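Local structure of beta-lactamase Mb2281c (Mycobacterium bovis, 3I7J) at residues P68-V72 with R73-A77; S80-M84 with H85-A89; E125-C128 with E129-M133; R250-D254 with W255-L259. The protein probably hydrolyses beta-lactam or related substrates as a serine hydrolase of the penicillin-binding-protein-like class. All coordinates share one frame; numbering follows the deposited sequence.

Contact 1: residues P68-V72 with R73-A77; sequences PGSTV and RHLLA
The side chain of T71 meets the imidazole of H74 edge-on, its OG1 lying in the ring plane 2.7 Å from H74 ND1 in a hydrogen bond whose donor is not fixed by the geometry. The same hydroxyl is gripped further: a water sits 2.7 Å from T71 OG1 and makes a weak bond to NE of R73, and the backbone carbonyl of L61 is another partner. S70 lies over one face of the imidazole, its CA 4.2 Å from the centroid of the H74 ring in a CH-pi contact, and the carbonyl oxygen of G69 lies over that face too. T71 occupies the N-cap position of the short helix 72-76. Its chi1 of 67° sets OG1 between the backbone N and the carbonyl carbon, on the side where the H74 ring arrives, while its own carbonyl opens the helical bonding. L75 N donates to T71 O over 3.1 Å; H74 N reaches the same oxygen only weakly. One residue on, L76 N bonds to V72 O at 3.0 Å, and the two side chains lie side by side, V72 CG1 being 3.9 Å from L76 CD1. Both V72 and L76 rest on L107 of helix 101-115, and L76 also touches helix 42-56. The S70 hydroxyl, 3.6 Å from H74 CB, is hydrogen-bonded to the carbonyl of A65, while the R73 guanidinium is held by Q181, NH1 bonding to OE1.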
loop_
_atom_site.group_PDB
_atom_site.type_symbol
_atom_site.label_atom_id
_atom_site.label_comp_id
_atom_site.label_asym_id
_atom_site.label_seq_id
_atom_site.Cartn_x
_atom_site.Cartn_y
_atom_site.Cartn_z
ATOM N N PRO A 68 4.196 -17.611 -17.697
ATOM C CA PRO A 68 5.572 -17.946 -18.075
ATOM C C PRO A 68 6.391 -16.673 -18.245
ATOM O O PRO A 68 5.985 -15.755 -18.960
ATOM C CB PRO A 68 5.393 -18.692 -19.395
ATOM C CG PRO A 68 4.098 -19.400 -19.187
ATOM C CD PRO A 68 3.231 -18.324 -18.555
ATOM N N GLY A 69 7.537 -16.616 -17.576
ATOM C CA GLY A 69 8.385 -15.445 -17.668
ATOM C C GLY A 69 8.096 -14.447 -16.559
ATOM O O GLY A 69 8.768 -13.429 -16.443
ATOM N N SER A 70 7.093 -14.733 -15.739
ATOM C CA SER A 70 6.747 -13.836 -14.639
ATOM C C SER A 70 7.393 -14.334 -13.338
ATOM O O SER A 70 7.615 -15.536 -13.171
ATOM C CB SER A 70 5.222 -13.760 -14.495
ATOM O OG SER A 70 4.842 -13.029 -13.340
ATOM N N THR A 71 7.704 -13.411 -12.429
ATOM C CA THR A 71 8.330 -13.754 -11.151
ATOM C C THR A 71 7.616 -13.047 -9.993
ATOM O O THR A 71 6.680 -12.274 -10.201
ATOM C CB THR A 71 9.825 -13.336 -11.112
ATOM O OG1 THR A 71 9.929 -11.908 -11.132
ATOM C CG2 THR A 71 10.588 -13.906 -12.321
ATOM N N VAL A 72 8.056 -13.322 -8.773
ATOM C CA VAL A 72 7.491 -12.683 -7.600
ATOM C C VAL A 72 7.580 -11.154 -7.771
ATOM O O VAL A 72 6.617 -10.441 -7.480
ATOM C CB VAL A 72 8.234 -13.165 -6.314
ATOM C CG1 VAL A 72 7.913 -12.275 -5.122
ATOM C CG2 VAL A 72 7.806 -14.609 -6.002
ATOM N N ARG A 73 8.711 -10.657 -8.277
ATOM C CA ARG A 73 8.894 -9.218 -8.485
ATOM C C ARG A 73 7.858 -8.621 -9.445
ATOM O O ARG A 73 7.409 -7.494 -9.235
ATOM C CB ARG A 73 10.298 -8.906 -9.026
ATOM C CG ARG A 73 10.631 -7.405 -9.050
ATOM C CD ARG A 73 11.794 -7.090 -9.991
ATOM N NE ARG A 73 12.963 -7.907 -9.691
ATOM C CZ ARG A 73 13.833 -7.648 -8.722
ATOM N NH1 ARG A 73 13.677 -6.575 -7.954
ATOM N NH2 ARG A 73 14.852 -8.473 -8.512
ATOM N N HIS A 74 7.498 -9.357 -10.501
ATOM C CA HIS A 74 6.507 -8.871 -11.464
ATOM C C HIS A 74 5.143 -8.791 -10.799
ATOM O O HIS A 74 4.350 -7.893 -11.085
ATOM C CB HIS A 74 6.366 -9.798 -12.684
ATOM C CG HIS A 74 7.583 -9.873 -13.551
ATOM N ND1 HIS A 74 8.684 -10.637 -13.226
ATOM C CD2 HIS A 74 7.852 -9.324 -14.762
ATOM C CE1 HIS A 74 9.576 -10.561 -14.198
ATOM N NE2 HIS A 74 9.095 -9.771 -15.142
ATOM N N LEU A 75 4.852 -9.751 -9.929
ATOM C CA LEU A 75 3.567 -9.756 -9.249
ATOM C C LEU A 75 3.450 -8.564 -8.306
ATOM O O LEU A 75 2.418 -7.890 -8.274
ATOM C CB LEU A 75 3.378 -11.065 -8.492
ATOM C CG LEU A 75 3.371 -12.282 -9.422
ATOM C CD1 LEU A 75 3.342 -13.560 -8.581
ATOM C CD2 LEU A 75 2.146 -12.219 -10.341
ATOM N N LEU A 76 4.517 -8.294 -7.560
ATOM C CA LEU A 76 4.547 -7.180 -6.617
ATOM C C LEU A 76 4.444 -5.816 -7.294
ATOM O O LEU A 76 3.824 -4.891 -6.758
ATOM C CB LEU A 76 5.841 -7.239 -5.797
ATOM C CG LEU A 76 5.909 -8.306 -4.696
ATOM C CD1 LEU A 76 7.345 -8.524 -4.231
ATOM C CD2 LEU A 76 5.032 -7.862 -3.542
ATOM N N ALA A 77 5.048 -5.703 -8.474
ATOM C CA ALA A 77 5.069 -4.453 -9.227
ATOM C C ALA A 77 3.988 -4.333 -10.306
ATOM O O ALA A 77 3.974 -3.362 -11.061
ATOM C CB ALA A 77 6.449 -4.258 -9.858
HETATM O O HOH W 1 12.338 -10.733 -11.344
#

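Contact 2: residues S80-M84 with H85-A89; sequences SGLAM and HSDQA
A selenomethionine methylene sits almost squarely on the imidazole of the next residue: M84 CG lies 3.3 Å from the centroid of the H85 ring, in a close CH-pi contact. With CG anti to the backbone N (chi1 166°), the M84 chain runs alongside H85; its later bends leave SE above the same face but farther off, 4.6 Å from the H85 ring centroid. The backbone doubles back here, residues 81-84 and 85-89 running about 160° apart. L82 and A89 form a single beta bridge, closed by a bond from A83 N to Q88 O, 2.7 Å long. D87 is the centre of an inverse gamma turn, in which Q88 N bonds to S86 O. On the inner side of the reversal A83 CB packs 3.7 Å from Q88 CB, while L82 CD1 lies 3.8 Å from D87 OD1. An ST turn precedes the bridge, S80 OG accepting from L82 N at 3.2 Å. L82 rests on Y102 and V106 of helix 101-115, and A83 O takes a hydrogen bond from S100 OG. M84 lies against Y99, which with S40 and K43 fits the SxxK and (S/Y)xN pattern of serine beta-lactamases, probably near the active site.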
loop_
_atom_site.group_PDB
_atom_site.type_symbol
_atom_site.label_atom_id
_atom_site.label_comp_id
_atom_site.label_asym_id
_atom_site.label_seq_id
_atom_site.Cartn_x
_atom_site.Cartn_y
_atom_site.Cartn_z
ATOM N N SER A 80 3.253 -8.514 -14.329
ATOM C CA SER A 80 3.180 -9.913 -14.755
ATOM C C SER A 80 2.405 -10.127 -16.058
ATOM O O SER A 80 2.467 -11.210 -16.634
ATOM C CB SER A 80 2.543 -10.772 -13.658
ATOM O OG SER A 80 1.165 -10.463 -13.521
ATOM N N GLY A 81 1.686 -9.103 -16.518
ATOM C CA GLY A 81 0.913 -9.223 -17.742
ATOM C C GLY A 81 -0.425 -9.871 -17.455
ATOM O O GLY A 81 -1.231 -10.126 -18.352
ATOM N N LEU A 82 -0.659 -10.134 -16.176
ATOM C CA LEU A 82 -1.878 -10.769 -15.711
ATOM C C LEU A 82 -3.051 -9.790 -15.697
ATOM O O LEU A 82 -2.879 -8.586 -15.492
ATOM C CB LEU A 82 -1.632 -11.323 -14.310
ATOM C CG LEU A 82 -2.066 -12.725 -13.891
ATOM C CD1 LEU A 82 -2.011 -13.727 -15.035
ATOM C CD2 LEU A 82 -1.148 -13.142 -12.762
ATOM N N ALA A 83 -4.244 -10.324 -15.915
ATOM C CA ALA A 83 -5.450 -9.523 -15.933
ATOM C C ALA A 83 -5.734 -8.958 -14.552
ATOM O O ALA A 83 -5.145 -9.376 -13.551
ATOM C CB ALA A 83 -6.637 -10.368 -16.399
HETATM N N MSE A 84 -6.672 -8.022 -14.509
HETATM C CA MSE A 84 -7.059 -7.368 -13.272
HETATM C C MSE A 84 -7.715 -8.279 -12.240
HETATM O O MSE A 84 -7.349 -8.249 -11.067
HETATM C CB MSE A 84 -8.010 -6.215 -13.588
HETATM C CG MSE A 84 -8.733 -5.674 -12.368
HETATM SE SE MSE A 84 -7.548 -4.758 -11.149
HETATM C CE MSE A 84 -7.836 -2.952 -11.872
ATOM N N HIS A 85 -8.677 -9.086 -12.684
ATOM C CA HIS A 85 -9.422 -9.954 -11.781
ATOM C C HIS A 85 -9.252 -11.461 -11.936
ATOM O O HIS A 85 -9.527 -12.206 -10.999
ATOM C CB HIS A 85 -10.917 -9.627 -11.885
ATOM C CG HIS A 85 -11.246 -8.195 -11.614
ATOM N ND1 HIS A 85 -11.141 -7.630 -10.359
ATOM C CD2 HIS A 85 -11.669 -7.207 -12.438
ATOM C CE1 HIS A 85 -11.483 -6.356 -10.426
ATOM N NE2 HIS A 85 -11.807 -6.074 -11.675
ATOM N N SER A 86 -8.810 -11.919 -13.100
ATOM C CA SER A 86 -8.659 -13.352 -13.306
ATOM C C SER A 86 -7.294 -13.760 -13.829
ATOM O O SER A 86 -6.470 -12.924 -14.207
ATOM C CB SER A 86 -9.729 -13.865 -14.276
ATOM O OG SER A 86 -9.545 -13.294 -15.563
ATOM N N ASP A 87 -7.089 -15.074 -13.865
ATOM C CA ASP A 87 -5.856 -15.689 -14.335
ATOM C C ASP A 87 -5.770 -15.610 -15.854
ATOM O O ASP A 87 -5.463 -16.594 -16.529
ATOM C CB ASP A 87 -5.820 -17.155 -13.881
ATOM C CG ASP A 87 -4.541 -17.864 -14.281
ATOM O OD1 ASP A 87 -3.558 -17.173 -14.633
ATOM O OD2 ASP A 87 -4.515 -19.115 -14.225
ATOM N N GLN A 88 -6.050 -14.435 -16.392
ATOM C CA GLN A 88 -5.997 -14.235 -17.828
ATOM C C GLN A 88 -4.733 -13.452 -18.150
ATOM O O GLN A 88 -4.501 -12.378 -17.597
ATOM C CB GLN A 88 -7.247 -13.470 -18.285
ATOM C CG GLN A 88 -7.237 -12.978 -19.726
ATOM C CD GLN A 88 -7.311 -14.098 -20.755
ATOM O OE1 GLN A 88 -7.631 -15.249 -20.434
ATOM N NE2 GLN A 88 -7.029 -13.756 -22.009
ATOM N N ALA A 89 -3.904 -14.002 -19.028
ATOM C CA ALA A 89 -2.666 -13.339 -19.412
ATOM C C ALA A 89 -2.951 -12.409 -20.583
ATOM O O ALA A 89 -3.207 -12.866 -21.699
ATOM C CB ALA A 89 -1.614 -14.376 -19.798
#

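Contact 3: residues E125-C128 with E129-M133; sequences EAVC and EPLGM
A Schellman motif ends helix 119-131, and its centre is the carbonyl of C128, which faces the backbone of L131-M133. M133 N donates to C128 O over 2.7 Å, tilted 32° from the carbonyl plane, G132 N bonds to E129 O at 3.1 Å, and G132 adopts positive phi to let the chain turn back. One turn earlier the helix widens into a pi-type turn at 125-128 and then kinks at P130, whose nitrogen carries no hydrogen to give to the preceding turn. The proline ring instead sets carbon against carbonyl oxygens: P130 CG is 3.3 Å from E125 O, and P130 CD is 3.3 Å from V127 O. L131 N still bonds to V127 O at 3.3 Å, and only weakly to C128 O. L131 CG stands 3.5 Å from V127 O, and farther out V127 CG1 and L131 CD1 are in loose apolar contact. On the buried side, C128 CB packs 3.7 Å from M133 CB. With CG anti to its carbonyl carbon (chi1 -81°), the selenomethionine chain carries SE to 4.2 Å from C128 CA. M133 continues onto V158 and F159 of helix 153-164, which L131 also meets through V158, while V127 lies against A49 of helix 42-56. At the solvent-facing side E125 directs its carboxylate to R121, forming a salt bridge.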
loop_
_atom_site.group_PDB
_atom_site.type_symbol
_atom_site.label_atom_id
_atom_site.label_comp_id
_atom_site.label_asym_id
_atom_site.label_seq_id
_atom_site.Cartn_x
_atom_site.Cartn_y
_atom_site.Cartn_z
ATOM N N GLU A 125 1.946 -13.527 11.387
ATOM C CA GLU A 125 3.220 -13.867 12.003
ATOM C C GLU A 125 4.421 -13.124 11.442
ATOM O O GLU A 125 5.409 -12.918 12.143
ATOM C CB GLU A 125 3.473 -15.375 11.893
ATOM C CG GLU A 125 2.290 -16.240 12.308
ATOM C CD GLU A 125 2.567 -17.732 12.171
ATOM O OE1 GLU A 125 3.502 -18.107 11.433
ATOM O OE2 GLU A 125 1.838 -18.530 12.793
ATOM N N ALA A 126 4.357 -12.711 10.185
ATOM C CA ALA A 126 5.501 -12.026 9.592
ATOM C C ALA A 126 5.452 -10.507 9.695
ATOM O O ALA A 126 6.491 -9.844 9.686
ATOM C CB ALA A 126 5.637 -12.438 8.127
ATOM N N VAL A 127 4.250 -9.959 9.814
ATOM C CA VAL A 127 4.091 -8.513 9.849
ATOM C C VAL A 127 3.304 -7.946 11.024
ATOM O O VAL A 127 3.823 -7.156 11.802
ATOM C CB VAL A 127 3.409 -8.048 8.545
ATOM C CG1 VAL A 127 3.171 -6.552 8.577
ATOM C CG2 VAL A 127 4.272 -8.438 7.350
ATOM N N CYS A 128 2.045 -8.351 11.134
ATOM C CA CYS A 128 1.170 -7.844 12.173
ATOM C C CYS A 128 1.586 -8.147 13.612
ATOM O O CYS A 128 1.661 -7.240 14.440
ATOM C CB CYS A 128 -0.250 -8.328 11.902
ATOM S SG CYS A 128 -0.904 -7.706 10.328
ATOM N N GLU A 129 1.865 -9.411 13.903
ATOM C CA GLU A 129 2.266 -9.831 15.238
ATOM C C GLU A 129 3.566 -9.133 15.674
ATOM O O GLU A 129 3.649 -8.592 16.777
ATOM C CB GLU A 129 2.428 -11.356 15.240
ATOM C CG GLU A 129 2.470 -12.033 16.597
ATOM C CD GLU A 129 3.692 -11.656 17.408
ATOM O OE1 GLU A 129 4.808 -11.612 16.837
ATOM O OE2 GLU A 129 3.539 -11.418 18.625
ATOM N N PRO A 130 4.594 -9.120 14.811
ATOM C CA PRO A 130 5.842 -8.456 15.214
ATOM C C PRO A 130 5.685 -6.964 15.518
ATOM O O PRO A 130 6.405 -6.418 16.354
ATOM C CB PRO A 130 6.775 -8.709 14.027
ATOM C CG PRO A 130 6.280 -10.026 13.483
ATOM C CD PRO A 130 4.767 -9.832 13.534
ATOM N N LEU A 131 4.744 -6.303 14.850
ATOM C CA LEU A 131 4.522 -4.872 15.067
ATOM C C LEU A 131 3.407 -4.566 16.070
ATOM O O LEU A 131 3.105 -3.403 16.326
ATOM C CB LEU A 131 4.212 -4.185 13.729
ATOM C CG LEU A 131 5.371 -4.130 12.719
ATOM C CD1 LEU A 131 4.912 -3.600 11.368
ATOM C CD2 LEU A 131 6.469 -3.252 13.282
ATOM N N GLY A 132 2.793 -5.603 16.630
ATOM C CA GLY A 132 1.723 -5.390 17.588
ATOM C C GLY A 132 0.379 -5.014 16.986
ATOM O O GLY A 132 -0.455 -4.420 17.669
HETATM N N MSE A 133 0.171 -5.342 15.712
HETATM C CA MSE A 133 -1.088 -5.054 15.021
HETATM C C MSE A 133 -2.134 -6.114 15.345
HETATM O O MSE A 133 -2.473 -6.945 14.499
HETATM C CB MSE A 133 -0.842 -5.017 13.513
HETATM C CG MSE A 133 -0.258 -3.696 13.046
HETATM SE SE MSE A 133 0.757 -3.744 11.377
HETATM C CE MSE A 133 2.151 -2.556 11.935
#

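Contact 4: residues R250-D254 with W255-L259; sequences RDFGD and WALDL
R250, its side chain fully extended, runs antiparallel past W255, whose chi1 of 67° sets CG between the backbone N and the carbonyl carbon. The two flat groups stack with their planes 6° apart: R250 CZ lies 3.8 Å from the centroid of the W255 five-membered ring, a cation-pi contact, and R250 CD adds a CH-pi contact at 3.7 Å from the same centroid. W255 CD1 lies over the centre of the guanidinium, and G253 O lies over the opposite indole face. At the indole edge, in the ring plane, W255 NE1 donates to D251 O 2.9 Å away, with an N-H...O angle of 169°. The segment is the loop between strand 242-248 and helix 256-271. A256 N bonds to G253 O at 3.2 Å and L257 N to D254 O, i to i+3 bonds of the first turn. F252 CZ meets L257 CD2 at 3.9 Å, the side chains crossing at about a right angle, and D254 OD1 lies 3.4 Å from L257 CD1. The F252 ring also meets those of F227 and W260, linking this loop to the central sheet and the C-terminal helix. R250 NH1 has its hydrogen bond with the carbonyl of P11, while V12 touches W255. Held in rotation by the NE1 bond, the indole presents a fixed face to the arginine, and its pi electrons would probably favour the positive charge.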
loop_
_atom_site.group_PDB
_atom_site.type_symbol
_atom_site.label_atom_id
_atom_site.label_comp_id
_atom_site.label_asym_id
_atom_site.label_seq_id
_atom_site.Cartn_x
_atom_site.Cartn_y
_atom_site.Cartn_z
ATOM N N ARG A 250 -16.677 5.749 3.546
ATOM C CA ARG A 250 -17.311 6.099 2.280
ATOM C C ARG A 250 -16.402 5.684 1.130
ATOM O O ARG A 250 -15.230 6.058 1.088
ATOM C CB ARG A 250 -17.585 7.601 2.192
ATOM C CG ARG A 250 -18.393 7.983 0.957
ATOM C CD ARG A 250 -18.678 9.478 0.881
ATOM N NE ARG A 250 -19.427 9.807 -0.325
ATOM C CZ ARG A 250 -19.749 11.040 -0.700
ATOM N NH1 ARG A 250 -19.390 12.082 0.039
ATOM N NH2 ARG A 250 -20.430 11.234 -1.821
ATOM N N ASP A 251 -16.949 4.911 0.199
ATOM C CA ASP A 251 -16.175 4.447 -0.939
ATOM C C ASP A 251 -15.604 5.611 -1.740
ATOM O O ASP A 251 -16.209 6.678 -1.817
ATOM C CB ASP A 251 -17.034 3.561 -1.851
ATOM C CG ASP A 251 -17.455 2.266 -1.183
ATOM O OD1 ASP A 251 -16.727 1.777 -0.293
ATOM O OD2 ASP A 251 -18.516 1.719 -1.553
ATOM N N PHE A 252 -14.428 5.391 -2.321
ATOM C CA PHE A 252 -13.737 6.391 -3.131
ATOM C C PHE A 252 -14.656 6.950 -4.209
ATOM O O PHE A 252 -15.450 6.215 -4.789
ATOM C CB PHE A 252 -12.524 5.753 -3.800
ATOM C CG PHE A 252 -11.740 6.695 -4.659
ATOM C CD1 PHE A 252 -10.907 7.640 -4.088
ATOM C CD2 PHE A 252 -11.826 6.637 -6.042
ATOM C CE1 PHE A 252 -10.166 8.515 -4.886
ATOM C CE2 PHE A 252 -11.088 7.510 -6.849
ATOM C CZ PHE A 252 -10.261 8.444 -6.267
ATOM N N GLY A 253 -14.535 8.246 -4.486
ATOM C CA GLY A 253 -15.364 8.879 -5.503
ATOM C C GLY A 253 -14.900 10.304 -5.765
ATOM O O GLY A 253 -13.834 10.702 -5.293
ATOM N N ASP A 254 -15.684 11.080 -6.506
ATOM C CA ASP A 254 -15.305 12.456 -6.801
ATOM C C ASP A 254 -15.180 13.328 -5.552
ATOM O O ASP A 254 -14.415 14.297 -5.543
ATOM C CB ASP A 254 -16.305 13.109 -7.768
ATOM C CG ASP A 254 -16.365 12.406 -9.120
ATOM O OD1 ASP A 254 -15.299 11.996 -9.637
ATOM O OD2 ASP A 254 -17.480 12.279 -9.670
ATOM N N TRP A 255 -15.924 12.992 -4.503
ATOM C CA TRP A 255 -15.876 13.766 -3.263
ATOM C C TRP A 255 -14.467 13.858 -2.676
ATOM O O TRP A 255 -14.115 14.850 -2.037
ATOM C CB TRP A 255 -16.817 13.165 -2.200
ATOM C CG TRP A 255 -16.386 11.811 -1.705
ATOM C CD1 TRP A 255 -16.676 10.597 -2.266
ATOM C CD2 TRP A 255 -15.527 11.541 -0.588
ATOM N NE1 TRP A 255 -16.046 9.591 -1.570
ATOM C CE2 TRP A 255 -15.333 10.142 -0.540
ATOM C CE3 TRP A 255 -14.900 12.347 0.374
ATOM C CZ2 TRP A 255 -14.533 9.530 0.430
ATOM C CZ3 TRP A 255 -14.102 11.733 1.342
ATOM C CH2 TRP A 255 -13.928 10.337 1.358
ATOM N N ALA A 256 -13.657 12.831 -2.902
ATOM C CA ALA A 256 -12.308 12.805 -2.343
ATOM C C ALA A 256 -11.237 13.444 -3.215
ATOM O O ALA A 256 -10.168 13.817 -2.719
ATOM C CB ALA A 256 -11.919 11.369 -2.026
ATOM N N LEU A 257 -11.529 13.572 -4.506
ATOM C CA LEU A 257 -10.582 14.132 -5.470
ATOM C C LEU A 257 -9.839 15.398 -5.033
ATOM O O LEU A 257 -8.653 15.549 -5.324
ATOM C CB LEU A 257 -11.283 14.362 -6.816
ATOM C CG LEU A 257 -11.834 13.098 -7.504
ATOM C CD1 LEU A 257 -12.341 13.454 -8.905
ATOM C CD2 LEU A 257 -10.735 12.045 -7.608
ATOM N N ASP A 258 -10.511 16.308 -4.336
ATOM C CA ASP A 258 -9.830 17.516 -3.886
ATOM C C ASP A 258 -9.473 17.463 -2.402
ATOM O O ASP A 258 -8.455 18.018 -1.976
ATOM C CB ASP A 258 -10.679 18.755 -4.172
ATOM C CG ASP A 258 -10.800 19.043 -5.660
ATOM O OD1 ASP A 258 -9.767 19.015 -6.361
ATOM O OD2 ASP A 258 -11.921 19.301 -6.135
ATOM N N LEU A 259 -10.299 16.782 -1.617
ATOM C CA LEU A 259 -10.056 16.679 -0.183
ATOM C C LEU A 259 -8.788 15.918 0.180
ATOM O O LEU A 259 -8.015 16.356 1.040
ATOM C CB LEU A 259 -11.250 16.026 0.517
ATOM C CG LEU A 259 -12.595 16.748 0.432
ATOM C CD1 LEU A 259 -13.618 16.004 1.280
ATOM C CD2 LEU A 259 -12.449 18.183 0.928
#

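Contacts 1 and 2 are neighbours, centres about 12 Å apart: S80 of contact 2 packs against S70, H74 and L75 of contact 1, and both rest on helix 101-115. Contact 3 shares helix 42-56 with contact 1 but does not touch it. Contact 4 lies at the surface across the chain's centre from contacts 1 and 3, joining strand 242-248, an inner strand of the six-stranded sheet, to helix 256-271. The other three are partly buried. Contacts 1 and 4 both lie at helix starts, the first with a hydroxyl-imidazole pair, the second with a guanidinium-indole stack; contact 3 ends a helix mainly through backbone bonds, and contact 2 turns a loop.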